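Long-range contacts in GDSL-like protein (Collinsella aerofaciens ATCC 25986, PDB 7BXD), which probably hydrolyses acyl esters as a member of the GDSL-like lipase and acylhydrolase family within the SGNH hydrolase clan: residues Thr30-Gly35 against Asp99-Phe104; Ser37-Asp42 against Val67-Ile72; Ser111-Leu116 against Leu169-Leu174. All coordinates share one frame; numbering follows the deposited sequence. Where two conformers were deposited one is given.

In the fold
Interactions 1 and 2 share the central parallel sheet and touch each other, their centres about 10 Å apart; the centre of interaction 3 is about 26 Å from that of interaction 1 and about 24 Å from that of interaction 2. In interaction 1, strand 30-35 pairs with strand 100-104. On its other edge strand 30-35 pairs with strand 66-71, whose end meets helix 37-40 in interaction 2. Both segments of interaction 2 fall between those of interaction 1 along the chain; interaction 3 follows, joining the loops after helix 107-111 and before helix 176-189. Interaction 1 runs up to the strand ends where the family's GDS sequence follows, and interaction 2 packs around that end.

Interaction 1. Residues Thr30-Gly35 against Asp99-Phe104; sequences TICCFG and DVYVVF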
ATOM      1  N   THR A  30      14.012 -12.266  -2.113  1.00 18.64           N
ATOM      2  CA  THR A  30      13.018 -11.827  -3.091  1.00 18.49           C
ATOM      3  C   THR A  30      11.869 -11.164  -2.334  1.00 16.86           C
ATOM      4  O   THR A  30      11.301 -11.761  -1.411  1.00 18.08           O
ATOM      5  CB  THR A  30      12.509 -13.021  -3.908  1.00 20.15           C
ATOM      6  OG1 THR A  30      13.604 -13.555  -4.659  1.00 22.13           O
ATOM      7  CG2 THR A  30      11.409 -12.616  -4.900  1.00 21.16           C
ATOM      8  N   ILE A  31      11.522  -9.943  -2.745  1.00 16.34           N
ATOM      9  CA  ILE A  31      10.550  -9.105  -2.039  1.00 15.51           C
ATOM     10  C   ILE A  31       9.361  -8.890  -2.974  1.00 15.17           C
ATOM     11  O   ILE A  31       9.516  -8.289  -4.047  1.00 16.69           O
ATOM     12  CB  ILE A  31      11.177  -7.761  -1.637  1.00 16.22           C
ATOM     13  CG1 ILE A  31      12.441  -8.004  -0.778  1.00 17.78           C
ATOM     14  CG2 ILE A  31      10.150  -6.905  -0.888  1.00 16.76           C
ATOM     15  CD1 ILE A  31      13.197  -6.730  -0.415  1.00 19.21           C
ATOM     16  N   CYS A  32       8.184  -9.365  -2.569  1.00 14.80           N
ATOM     17  CA  CYS A  32       6.968  -9.241  -3.366  1.00 14.89           C
ATOM     18  C   CYS A  32       6.164  -8.036  -2.877  1.00 14.28           C
ATOM     19  O   CYS A  32       5.693  -8.025  -1.735  1.00 15.00           O
ATOM     20  CB  CYS A  32       6.159 -10.531  -3.244  1.00 16.55           C
ATOM     21  SG  CYS A  32       4.630 -10.486  -4.176  1.00 17.68           S
ATOM     22  N   CYS A  33       6.038  -7.005  -3.737  1.00 14.15           N
ATOM     23  CA  CYS A  33       5.373  -5.747  -3.393  1.00 14.12           C
ATOM     24  C   CYS A  33       3.952  -5.775  -3.958  1.00 13.63           C
ATOM     25  O   CYS A  33       3.755  -5.649  -5.182  1.00 14.51           O
ATOM     26  CB  CYS A  33       6.191  -4.568  -3.935  1.00 15.09           C
ATOM     27  SG  CYS A  33       7.867  -4.545  -3.245  1.00 15.55           S
ATOM     28  N   PHE A  34       2.968  -5.934  -3.072  1.00 13.61           N
ATOM     29  CA  PHE A  34       1.569  -6.112  -3.429  1.00 13.22           C
ATOM     30  C   PHE A  34       0.878  -4.780  -3.109  1.00 13.10           C
ATOM     31  O   PHE A  34       0.875  -4.345  -1.943  1.00 13.68           O
ATOM     32  CB  PHE A  34       1.050  -7.253  -2.562  1.00 13.85           C
ATOM     33  CG  PHE A  34      -0.331  -7.763  -2.889  1.00 14.06           C
ATOM     34  CD1 PHE A  34      -0.837  -7.762  -4.186  1.00 13.78           C
ATOM     35  CD2 PHE A  34      -1.108  -8.330  -1.865  1.00 14.79           C
ATOM     36  CE1 PHE A  34      -2.086  -8.317  -4.467  1.00 14.44           C
ATOM     37  CE2 PHE A  34      -2.359  -8.899  -2.141  1.00 14.90           C
ATOM     38  CZ  PHE A  34      -2.850  -8.901  -3.442  1.00 15.00           C
ATOM     39  N   GLY A  35       0.360  -4.107  -4.137  1.00 13.42           N
ATOM     40  CA  GLY A  35      -0.140  -2.766  -3.928  1.00 13.80           C
ATOM     41  C   GLY A  35      -1.124  -2.302  -4.984  1.00 13.54           C
ATOM     42  O   GLY A  35      -1.637  -3.092  -5.793  1.00 13.88           O
ATOM     43  N   ASP A  99      10.426 -14.243  -0.257  1.00 16.43           N
ATOM     44  CA  ASP A  99      10.907 -14.251   1.123  1.00 16.84           C
ATOM     45  C   ASP A  99      10.249 -13.186   1.982  1.00 15.83           C
ATOM     46  O   ASP A  99      10.115 -13.377   3.196  1.00 16.88           O
ATOM     47  CB  ASP A  99      12.422 -14.030   1.117  1.00 18.73           C
ATOM     48  CG  ASP A  99      13.131 -15.068   0.276  1.00 20.34           C
ATOM     49  OD1 ASP A  99      13.053 -16.272   0.607  1.00 22.64           O
ATOM     50  OD2 ASP A  99      13.739 -14.690  -0.738  1.00 21.75           O
ATOM     51  N   VAL A 100       9.865 -12.058   1.381  1.00 15.71           N
ATOM     52  CA  VAL A 100       9.224 -10.961   2.100  1.00 15.17           C
ATOM     53  C   VAL A 100       8.042 -10.505   1.260  1.00 15.01           C
ATOM     54  O   VAL A 100       8.167 -10.358   0.031  1.00 15.88           O
ATOM     55  CB  VAL A 100      10.217  -9.789   2.286  1.00 16.43           C
ATOM     56  CG1 VAL A 100       9.585  -8.613   3.046  1.00 17.48           C
ATOM     57  CG2 VAL A 100      11.513 -10.242   2.976  1.00 17.17           C
ATOM     58  N   TYR A 101       6.909 -10.263   1.920  1.00 14.13           N
ATOM     59  CA  TYR A 101       5.738  -9.644   1.310  1.00 14.59           C
ATOM     60  C   TYR A 101       5.565  -8.263   1.906  1.00 13.68           C
ATOM     61  O   TYR A 101       5.547  -8.110   3.138  1.00 14.72           O
ATOM     62  CB  TYR A 101       4.461 -10.467   1.559  1.00 14.31           C
ATOM     63  CG  TYR A 101       4.519 -11.694   0.689  1.00 14.21           C
ATOM     64  CD1 TYR A 101       5.274 -12.786   1.067  1.00 15.37           C
ATOM     65  CD2 TYR A 101       3.934 -11.708  -0.594  1.00 14.78           C
ATOM     66  CE1 TYR A 101       5.445 -13.884   0.217  1.00 15.97           C
ATOM     67  CE2 TYR A 101       4.105 -12.782  -1.462  1.00 15.17           C
ATOM     68  CZ  TYR A 101       4.871 -13.859  -1.054  1.00 15.49           C
ATOM     69  OH  TYR A 101       5.106 -14.920  -1.889  1.00 16.37           O
ATOM     70  N   VAL A 102       5.430  -7.262   1.033  1.00 13.58           N
ATOM     71  CA  VAL A 102       5.187  -5.870   1.430  1.00 13.70           C
ATOM     72  C   VAL A 102       3.819  -5.497   0.882  1.00 12.94           C
ATOM     73  O   VAL A 102       3.632  -5.460  -0.344  1.00 14.36           O
ATOM     74  CB  VAL A 102       6.276  -4.930   0.883  1.00 14.57           C
ATOM     75  CG1 VAL A 102       5.957  -3.490   1.247  1.00 15.75           C
ATOM     76  CG2 VAL A 102       7.658  -5.328   1.427  1.00 15.89           C
ATOM     77  N   VAL A 103       2.840  -5.259   1.774  1.00 12.51           N
ATOM     78  CA  VAL A 103       1.459  -4.974   1.364  1.00 12.98           C
ATOM     79  C   VAL A 103       1.200  -3.501   1.634  1.00 13.09           C
ATOM     80  O   VAL A 103       1.300  -3.055   2.786  1.00 13.32           O
ATOM     81  CB  VAL A 103       0.448  -5.862   2.112  1.00 13.64           C
ATOM     82  CG1 VAL A 103      -0.960  -5.547   1.623  1.00 15.05           C
ATOM     83  CG2 VAL A 103       0.789  -7.354   1.939  1.00 15.35           C
ATOM     84  N   PHE A 104       0.860  -2.749   0.582  1.00 12.70           N
ATOM     85  CA  PHE A 104       0.755  -1.293   0.637  1.00 12.72           C
ATOM     86  C   PHE A 104      -0.536  -0.903  -0.072  1.00 12.60           C
ATOM     87  O   PHE A 104      -0.600  -0.937  -1.300  1.00 13.16           O
ATOM     88  CB  PHE A 104       1.992  -0.751  -0.087  1.00 13.48           C
ATOM     89  CG  PHE A 104       2.121   0.763  -0.166  1.00 13.09           C
ATOM     90  CD1 PHE A 104       1.619   1.624   0.813  1.00 13.13           C
ATOM     91  CD2 PHE A 104       2.839   1.309  -1.239  1.00 13.25           C
ATOM     92  CE1 PHE A 104       1.825   2.995   0.724  1.00 13.96           C
ATOM     93  CE2 PHE A 104       3.037   2.686  -1.335  1.00 13.95           C
ATOM     94  CZ  PHE A 104       2.522   3.528  -0.349  1.00 14.33           C
TER
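C32 packs against the CD2-CE2 side of the Y101 ring, its CB 3.5 Å from Y101 CE2. With SG anti to the backbone N (chi1 179°), the sulfur reaches the same side of the ring and sits 4.6 Å from its centroid, an oblique sulfur-aromatic contact. The hydroxyl of Y101 is held further off, by hydrogen bonds with D95 O and A98 N. On the same face of the sheet, V103 CG2 approaches the edge of the F34 ring near its plane, 4.4 Å from F34 CD2. The opposite face carries I31 and V102, whose CG2 methyls meet at 3.7 Å. These neighbouring strands, 100-104 in the middle and 30-35 beside it, belong to a parallel sheet in the order 2-1-3-4-5, the core of the SGNH hydrolase fold. C32 and F34 each use both backbone N and O in the ladder; C32 N donates to V100 O and F34 N to V102 O. Where the pairing begins, the D99 carboxylate extends it: T30 N points almost straight at D99 OD2, meeting its anti lone pair at 2.8 Å with an N-H...O angle of 176°. T30 O in return accepts from D99 N at 2.9 Å and from V100 N at 3.2 Å.

Interaction 2. Residues Ser37-Asp42 against Val67-Ile72; sequences STTWGD and VENFGI
The short helix 37-40 packs against the end of strand 66-71 so closely that W40 CA and G71 CA are 4.1 Å apart, and a CB on G71 would collide with W40 N. That glycine is therefore what allows the two backbones to meet. Beside it, N69 bridges them with its amide. CG is anti to the backbone N (chi1 -172°), which carries the amide out to the helix, where ND2 donates to T39 O at 2.8 Å; the donor stands above the carbonyl plane, 42° out of it. At the other end of the amide, N69 OD1 accepts from G71 N at 2.9 Å and closes an Asx turn. ND2 also bonds T55 OG1, so partners on both ends of the amide fix its rotation, while T39 O takes a second hydrogen bond from S53 OG. The T39 and N69 side chains run antiparallel alongside one another, T39 CG2 lying 3.9 Å from both N69 OD1 and G71 CA. The W40 indole presents its edge to the strand: G71 O lies near the ring plane, 3.2 Å from W40 CD1. K73, just beyond the strand, makes a cation-pi contact with the same indole. S37 O accepts from both G41 N and D42 N where the helix ends, and G41 turns the chain away with a positive phi. S37 belongs to the GDS motif, which in this family normally supplies the nucleophilic serine; its OG has a weak hydrogen bond with G74 N. The contact sits at the C-terminal ends of the parallel strands, where helix 37-40 follows strand 30-35 directly and rests T38 and T39 on F104 of strand 100-104, while T39 also meets T55 at the start of helix 55-61.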
ATOM      1  N   SER A  37      -2.192   1.634  -7.296  1.00 13.08           N
ATOM      2  CA  SER A  37      -1.502   2.539  -8.220  1.00 13.91           C
ATOM      3  C   SER A  37      -0.155   2.997  -7.678  1.00 13.61           C
ATOM      4  O   SER A  37       0.759   3.310  -8.464  1.00 14.09           O
ATOM      5  CB  SER A  37      -2.322   3.804  -8.481  1.00 15.79           C
ATOM      6  OG  SER A  37      -3.677   3.526  -8.766  1.00 17.98           O
ATOM      7  N   THR A  38      -0.050   3.151  -6.349  1.00 13.37           N
ATOM      8  CA  THR A  38       1.166   3.657  -5.717  1.00 13.57           C
ATOM      9  C   THR A  38       2.249   2.607  -5.586  1.00 13.72           C
ATOM     10  O   THR A  38       3.347   2.922  -5.113  1.00 14.64           O
ATOM     11  CB  THR A  38       0.843   4.321  -4.359  1.00 13.89           C
ATOM     12  OG1 THR A  38       0.259   3.387  -3.429  1.00 14.62           O
ATOM     13  CG2 THR A  38      -0.086   5.521  -4.549  1.00 15.67           C
ATOM     14  N   THR A  39       1.964   1.366  -6.004  1.00 13.56           N
ATOM     15  CA  THR A  39       2.992   0.370  -6.281  1.00 13.55           C
ATOM     16  C   THR A  39       3.174   0.160  -7.780  1.00 13.73           C
ATOM     17  O   THR A  39       4.317   0.068  -8.253  1.00 14.30           O
ATOM     18  CB  THR A  39       2.665  -0.971  -5.576  1.00 13.67           C
ATOM     19  OG1 THR A  39       2.732  -0.772  -4.156  1.00 14.56           O
ATOM     20  CG2 THR A  39       3.664  -2.040  -5.935  1.00 14.98           C
ATOM     21  N   TRP A  40       2.085   0.097  -8.567  1.00 13.77           N
ATOM     22  CA  TRP A  40       2.226  -0.069 -10.017  1.00 14.09           C
ATOM     23  C   TRP A  40       3.163   0.982 -10.598  1.00 14.00           C
ATOM     24  O   TRP A  40       3.963   0.683 -11.503  1.00 14.76           O
ATOM     25  CB  TRP A  40       0.860   0.037 -10.690  1.00 14.96           C
ATOM     26  CG  TRP A  40       0.936  -0.270 -12.173  1.00 14.93           C
ATOM     27  CD1 TRP A  40       0.971  -1.509 -12.744  1.00 16.30           C
ATOM     28  CD2 TRP A  40       1.008   0.681 -13.259  1.00 14.58           C
ATOM     29  NE1 TRP A  40       1.064  -1.395 -14.114  1.00 16.86           N
ATOM     30  CE2 TRP A  40       1.090  -0.063 -14.458  1.00 15.83           C
ATOM     31  CE3 TRP A  40       0.995   2.075 -13.323  1.00 14.95           C
ATOM     32  CZ2 TRP A  40       1.187   0.551 -15.711  1.00 16.10           C
ATOM     33  CZ3 TRP A  40       1.065   2.695 -14.566  1.00 15.90           C
ATOM     34  CH2 TRP A  40       1.183   1.926 -15.745  1.00 16.04           C
ATOM     35  N   GLY A  41       3.067   2.225 -10.100  1.00 14.14           N
ATOM     36  CA  GLY A  41       3.881   3.329 -10.589  1.00 14.82           C
ATOM     37  C   GLY A  41       3.138   4.390 -11.371  1.00 14.50           C
ATOM     38  O   GLY A  41       3.723   5.000 -12.263  1.00 14.99           O
ATOM     39  N   ASP A  42       1.865   4.647 -11.032  1.00 14.19           N
ATOM     40  CA  ASP A  42       1.107   5.690 -11.722  1.00 14.21           C
ATOM     41  C   ASP A  42       1.717   7.040 -11.395  1.00 14.14           C
ATOM     42  O   ASP A  42       1.969   7.355 -10.226  1.00 15.29           O
ATOM     43  CB  ASP A  42      -0.343   5.594 -11.233  1.00 15.01           C
ATOM     44  CG  ASP A  42      -1.330   6.461 -11.998  1.00 15.93           C
ATOM     45  OD1 ASP A  42      -0.950   7.456 -12.639  1.00 16.38           O
ATOM     46  OD2 ASP A  42      -2.536   6.116 -11.913  1.00 17.79           O
ATOM     47  N   VAL A  67      13.196  -7.603  -6.497  1.00 18.24           N
ATOM     48  CA  VAL A  67      11.939  -6.973  -6.115  1.00 17.70           C
ATOM     49  C   VAL A  67      10.917  -7.220  -7.215  1.00 18.11           C
ATOM     50  O   VAL A  67      11.191  -6.950  -8.393  1.00 20.73           O
ATOM     51  CB  VAL A  67      12.124  -5.475  -5.822  1.00 18.51           C
ATOM     52  CG1 VAL A  67      10.796  -4.869  -5.362  1.00 18.97           C
ATOM     53  CG2 VAL A  67      13.188  -5.271  -4.739  1.00 19.14           C
ATOM     54  N   GLU A  68       9.757  -7.760  -6.839  1.00 16.98           N
ATOM     55  CA  GLU A  68       8.677  -8.043  -7.769  1.00 16.83           C
ATOM     56  C   GLU A  68       7.535  -7.055  -7.551  1.00 16.01           C
ATOM     57  O   GLU A  68       7.123  -6.799  -6.413  1.00 17.46           O
ATOM     58  CB  GLU A  68       8.133  -9.460  -7.546  1.00 19.12           C
ATOM     59  CG  GLU A  68       9.206 -10.539  -7.546  1.00 22.36           C
ATOM     60  CD  GLU A  68       8.672 -11.907  -7.240  1.00 25.34           C
ATOM     61  OE1 GLU A  68       7.820 -12.009  -6.335  1.00 24.43           O
ATOM     62  OE2 GLU A  68       9.139 -12.882  -7.889  1.00 29.04           O
ATOM     63  N   ASN A  69       6.986  -6.531  -8.642  1.00 15.66           N
ATOM     64  CA  ASN A  69       5.920  -5.530  -8.602  1.00 15.88           C
ATOM     65  C   ASN A  69       4.580  -6.207  -8.897  1.00 15.56           C
ATOM     66  O   ASN A  69       4.318  -6.595 -10.039  1.00 17.27           O
ATOM     67  CB  ASN A  69       6.222  -4.437  -9.624  1.00 16.04           C
ATOM     68  CG  ASN A  69       5.262  -3.271  -9.518  1.00 15.89           C
ATOM     69  OD1 ASN A  69       4.038  -3.459  -9.527  1.00 16.89           O
ATOM     70  ND2 ASN A  69       5.793  -2.059  -9.426  1.00 16.24           N
ATOM     71  N   PHE A  70       3.719  -6.300  -7.882  1.00 14.95           N
ATOM     72  CA  PHE A  70       2.336  -6.739  -8.039  1.00 14.78           C
ATOM     73  C   PHE A  70       1.400  -5.594  -7.637  1.00 14.95           C
ATOM     74  O   PHE A  70       0.514  -5.733  -6.787  1.00 16.04           O
ATOM     75  CB  PHE A  70       2.061  -8.032  -7.253  1.00 15.11           C
ATOM     76  CG  PHE A  70       2.703  -9.247  -7.867  1.00 15.38           C
ATOM     77  CD1 PHE A  70       2.027  -9.994  -8.819  1.00 15.84           C
ATOM     78  CD2 PHE A  70       4.004  -9.628  -7.525  1.00 16.41           C
ATOM     79  CE1 PHE A  70       2.638 -11.123  -9.392  1.00 16.68           C
ATOM     80  CE2 PHE A  70       4.601 -10.761  -8.096  1.00 17.53           C
ATOM     81  CZ  PHE A  70       3.898 -11.515  -9.011  1.00 16.14           C
ATOM     82  N   GLY A  71       1.606  -4.435  -8.252  1.00 15.55           N
ATOM     83  CA  GLY A  71       0.706  -3.316  -8.086  1.00 15.85           C
ATOM     84  C   GLY A  71      -0.295  -3.266  -9.228  1.00 15.77           C
ATOM     85  O   GLY A  71       0.063  -3.507 -10.388  1.00 17.69           O
ATOM     86  N   ILE A  72      -1.549  -2.911  -8.907  1.00 15.33           N
ATOM     87  CA  ILE A  72      -2.636  -2.756  -9.879  1.00 15.87           C
ATOM     88  C   ILE A  72      -3.371  -1.449  -9.588  1.00 15.03           C
ATOM     89  O   ILE A  72      -3.853  -1.222  -8.464  1.00 15.31           O
ATOM     90  CB  ILE A  72      -3.606  -3.958  -9.855  1.00 16.46           C
ATOM     91  CG1 ILE A  72      -2.911  -5.206 -10.404  1.00 17.76           C
ATOM     92  CG2 ILE A  72      -4.928  -3.665 -10.584  1.00 18.14           C
ATOM     93  CD1 ILE A  72      -2.582  -5.166 -11.922  1.00 19.81           C
TER

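Interaction 3. Residues Ser111-Leu116 against Leu169-Leu174; sequences SRNVPL and LNHLGL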
ATOM      1  N   SER A 111     -11.262   6.136  -0.355  0.53 15.85           N
ATOM      2  CA  SER A 111     -11.838   7.048  -1.336  0.53 18.09           C
ATOM      3  C   SER A 111     -13.071   6.474  -2.023  0.53 18.26           C
ATOM      4  O   SER A 111     -13.903   7.248  -2.518  0.53 19.20           O
ATOM      5  CB  SER A 111     -10.781   7.502  -2.352  0.53 20.61           C
ATOM      6  OG  SER A 111     -10.430   6.474  -3.249  0.53 21.76           O
ATOM      7  N   ARG A 112     -13.204   5.148  -2.093  1.00 18.37           N
ATOM      8  CA  ARG A 112     -14.337   4.513  -2.756  1.00 19.06           C
ATOM      9  C   ARG A 112     -15.272   3.811  -1.775  1.00 18.78           C
ATOM     10  O   ARG A 112     -16.028   2.927  -2.168  1.00 20.44           O
ATOM     11  CB  ARG A 112     -13.860   3.592  -3.891  1.00 21.35           C
ATOM     12  CG  ARG A 112     -12.979   4.294  -4.914  1.00 24.87           C
ATOM     13  CD  ARG A 112     -13.666   5.524  -5.470  1.00 29.18           C
ATOM     14  NE  ARG A 112     -13.010   6.001  -6.680  1.00 32.31           N
ATOM     15  CZ  ARG A 112     -13.039   7.261  -7.088  1.00 34.27           C
ATOM     16  NH1 ARG A 112     -13.684   8.171  -6.372  1.00 35.31           N
ATOM     17  NH2 ARG A 112     -12.411   7.614  -8.202  1.00 34.87           N
ATOM     18  N   ASN A 113     -15.274   4.223  -0.505  1.00 18.36           N
ATOM     19  CA  ASN A 113     -16.384   3.928   0.401  1.00 18.30           C
ATOM     20  C   ASN A 113     -16.541   2.435   0.686  1.00 18.65           C
ATOM     21  O   ASN A 113     -17.637   1.885   0.665  1.00 20.21           O
ATOM     22  CB  ASN A 113     -17.656   4.588  -0.129  1.00 19.54           C
ATOM     23  CG  ASN A 113     -17.442   6.050  -0.261  1.00 19.94           C
ATOM     24  OD1 ASN A 113     -17.172   6.714   0.734  1.00 20.57           O
ATOM     25  ND2 ASN A 113     -17.473   6.572  -1.484  1.00 20.84           N
ATOM     26  N   VAL A 114     -15.429   1.778   0.971  1.00 17.00           N
ATOM     27  CA  VAL A 114     -15.498   0.415   1.519  1.00 16.48           C
ATOM     28  C   VAL A 114     -15.974   0.498   2.968  1.00 16.24           C
ATOM     29  O   VAL A 114     -15.382   1.248   3.771  1.00 16.01           O
ATOM     30  CB  VAL A 114     -14.110  -0.239   1.434  1.00 16.10           C
ATOM     31  CG1 VAL A 114     -14.014  -1.462   2.338  1.00 16.24           C
ATOM     32  CG2 VAL A 114     -13.817  -0.584  -0.012  1.00 16.64           C
ATOM     33  N   PRO A 115     -17.025  -0.224   3.348  1.00 16.72           N
ATOM     34  CA  PRO A 115     -17.453  -0.207   4.753  1.00 17.44           C
ATOM     35  C   PRO A 115     -16.323  -0.642   5.679  1.00 16.15           C
ATOM     36  O   PRO A 115     -15.587  -1.588   5.393  1.00 16.43           O
ATOM     37  CB  PRO A 115     -18.621  -1.203   4.779  1.00 19.39           C
ATOM     38  CG  PRO A 115     -19.125  -1.266   3.346  1.00 21.43           C
ATOM     39  CD  PRO A 115     -17.845  -1.140   2.534  1.00 18.77           C
ATOM     40  N   LEU A 116     -16.205   0.022   6.826  1.00 16.07           N
ATOM     41  CA  LEU A 116     -15.068  -0.256   7.695  1.00 16.24           C
ATOM     42  C   LEU A 116     -15.203  -1.609   8.393  1.00 15.62           C
ATOM     43  O   LEU A 116     -14.241  -2.371   8.466  1.00 16.76           O
ATOM     44  CB  LEU A 116     -14.925   0.891   8.696  1.00 17.77           C
ATOM     45  CG  LEU A 116     -13.607   0.973   9.437  1.00 18.67           C
ATOM     46  CD1 LEU A 116     -12.470   1.417   8.486  1.00 17.71           C
ATOM     47  CD2 LEU A 116     -13.693   1.945  10.621  1.00 20.24           C
ATOM     48  N   LEU A 169     -14.059  13.853   4.657  1.00 16.05           N
ATOM     49  CA  LEU A 169     -14.887  12.678   4.875  1.00 16.32           C
ATOM     50  C   LEU A 169     -15.228  12.036   3.546  1.00 16.73           C
ATOM     51  O   LEU A 169     -15.599  12.729   2.587  1.00 18.44           O
ATOM     52  CB  LEU A 169     -16.190  13.047   5.563  1.00 16.97           C
ATOM     53  CG  LEU A 169     -16.033  13.703   6.947  1.00 18.62           C
ATOM     54  CD1 LEU A 169     -17.389  14.127   7.495  1.00 19.68           C
ATOM     55  CD2 LEU A 169     -15.291  12.810   7.939  1.00 20.85           C
ATOM     56  N   ASN A 170     -15.138  10.714   3.497  1.00 16.13           N
ATOM     57  CA  ASN A 170     -15.690   9.980   2.368  1.00 17.03           C
ATOM     58  C   ASN A 170     -17.216   9.959   2.472  1.00 17.27           C
ATOM     59  O   ASN A 170     -17.813  10.591   3.351  1.00 17.66           O
ATOM     60  CB  ASN A 170     -15.023   8.604   2.226  1.00 16.51           C
ATOM     61  CG  ASN A 170     -15.424   7.599   3.309  1.00 15.80           C
ATOM     62  OD1 ASN A 170     -16.304   7.845   4.150  1.00 16.57           O
ATOM     63  ND2 ASN A 170     -14.753   6.448   3.299  1.00 15.74           N
ATOM     64  N   HIS A 171     -17.867   9.240   1.556  1.00 18.71           N
ATOM     65  CA  HIS A 171     -19.333   9.229   1.563  1.00 19.87           C
ATOM     66  C   HIS A 171     -19.906   8.416   2.729  1.00 19.98           C
ATOM     67  O   HIS A 171     -21.117   8.469   2.982  1.00 22.05           O
ATOM     68  CB  HIS A 171     -19.868   8.756   0.198  1.00 22.40           C
ATOM     69  CG  HIS A 171     -19.496   9.673  -0.938  1.00 25.63           C
ATOM     70  ND1 HIS A 171     -19.439   9.275  -2.262  1.00 29.03           N
ATOM     71  CD2 HIS A 171     -19.116  10.973  -0.926  1.00 27.67           C
ATOM     72  CE1 HIS A 171     -19.061  10.298  -3.011  1.00 29.67           C
ATOM     73  NE2 HIS A 171     -18.884  11.345  -2.226  1.00 28.91           N
ATOM     74  N   LEU A 172     -19.068   7.672   3.444  1.00 19.80           N
ATOM     75  CA  LEU A 172     -19.490   6.985   4.660  1.00 20.13           C
ATOM     76  C   LEU A 172     -19.263   7.819   5.914  1.00 21.31           C
ATOM     77  O   LEU A 172     -19.514   7.335   7.029  1.00 23.34           O
ATOM     78  CB  LEU A 172     -18.742   5.647   4.805  1.00 20.42           C
ATOM     79  CG  LEU A 172     -18.883   4.707   3.606  1.00 21.45           C
ATOM     80  CD1 LEU A 172     -18.124   3.433   3.860  1.00 21.37           C
ATOM     81  CD2 LEU A 172     -20.340   4.392   3.318  1.00 22.81           C
ATOM     82  N   GLY A 173     -18.754   9.036   5.781  1.00 19.41           N
ATOM     83  CA  GLY A 173     -18.524   9.856   6.958  1.00 19.65           C
ATOM     84  C   GLY A 173     -17.237   9.534   7.694  1.00 19.07           C
ATOM     85  O   GLY A 173     -17.093   9.914   8.865  1.00 20.39           O
ATOM     86  N   LEU A 174     -16.284   8.898   7.030  1.00 17.38           N
ATOM     87  CA  LEU A 174     -15.025   8.487   7.640  1.00 16.57           C
ATOM     88  C   LEU A 174     -13.867   9.248   7.006  1.00 15.65           C
ATOM     89  O   LEU A 174     -13.896   9.570   5.822  1.00 16.58           O
ATOM     90  CB  LEU A 174     -14.771   6.981   7.443  1.00 17.90           C
ATOM     91  CG  LEU A 174     -15.805   6.060   8.090  1.00 19.76           C
ATOM     92  CD1 LEU A 174     -15.589   4.635   7.645  1.00 20.73           C
ATOM     93  CD2 LEU A 174     -15.690   6.183   9.617  1.00 21.04           C
TER
HETATM   94  O   HOH W   1     -15.813   9.095  -1.062  1.00 22.25           O
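N170 OD1, at the end of a side chain whose CB lies 3.2 Å from N113 OD1 across the contact, accepts two backbone amides from opposite faces of its plane: L172 N at 2.9 Å and L174 N at 3.1 Å. Neither donor lies on a lone pair. The first bond makes an Asx turn, over a type I beta turn running from N170 to G173. CG stands between the backbone N and carbonyl carbon (chi1 72°), a crowded position that curls the amide back over the turn, while ND2 donates to F110 O. With an alanine here, the amides of L172 and L174 would probably lose their shared acceptor and F110 O a donor, leaving the turn freer to shift. N113 reaches across to the turn with its own amide: OD1 takes a weak hydrogen bond from H171 N, 2.7 Å long but bent to 128°. The N113 amide plane is only 15° from that of the H171 imidazole. N113 ND2 donates to a water at 3.0 Å, and this water, which in turn donates to S111 O, sits over the centre of the H171 ring, 3.7 Å above its plane. Further along, the leucines take over: L172 CD1 lies 3.5 Å from the carbonyl oxygen V114 O, and the apolar pair L116 CB and L174 CD1 meets at 3.9 Å. Y179 of helix 176-189 backs this patch, touching L116, L172 and L174 and bonding V114 O through its hydroxyl; the contact thus joins the loop between helices 107-111 and 127-141 to the loop that leads from strand 146-150 into helix 176-189.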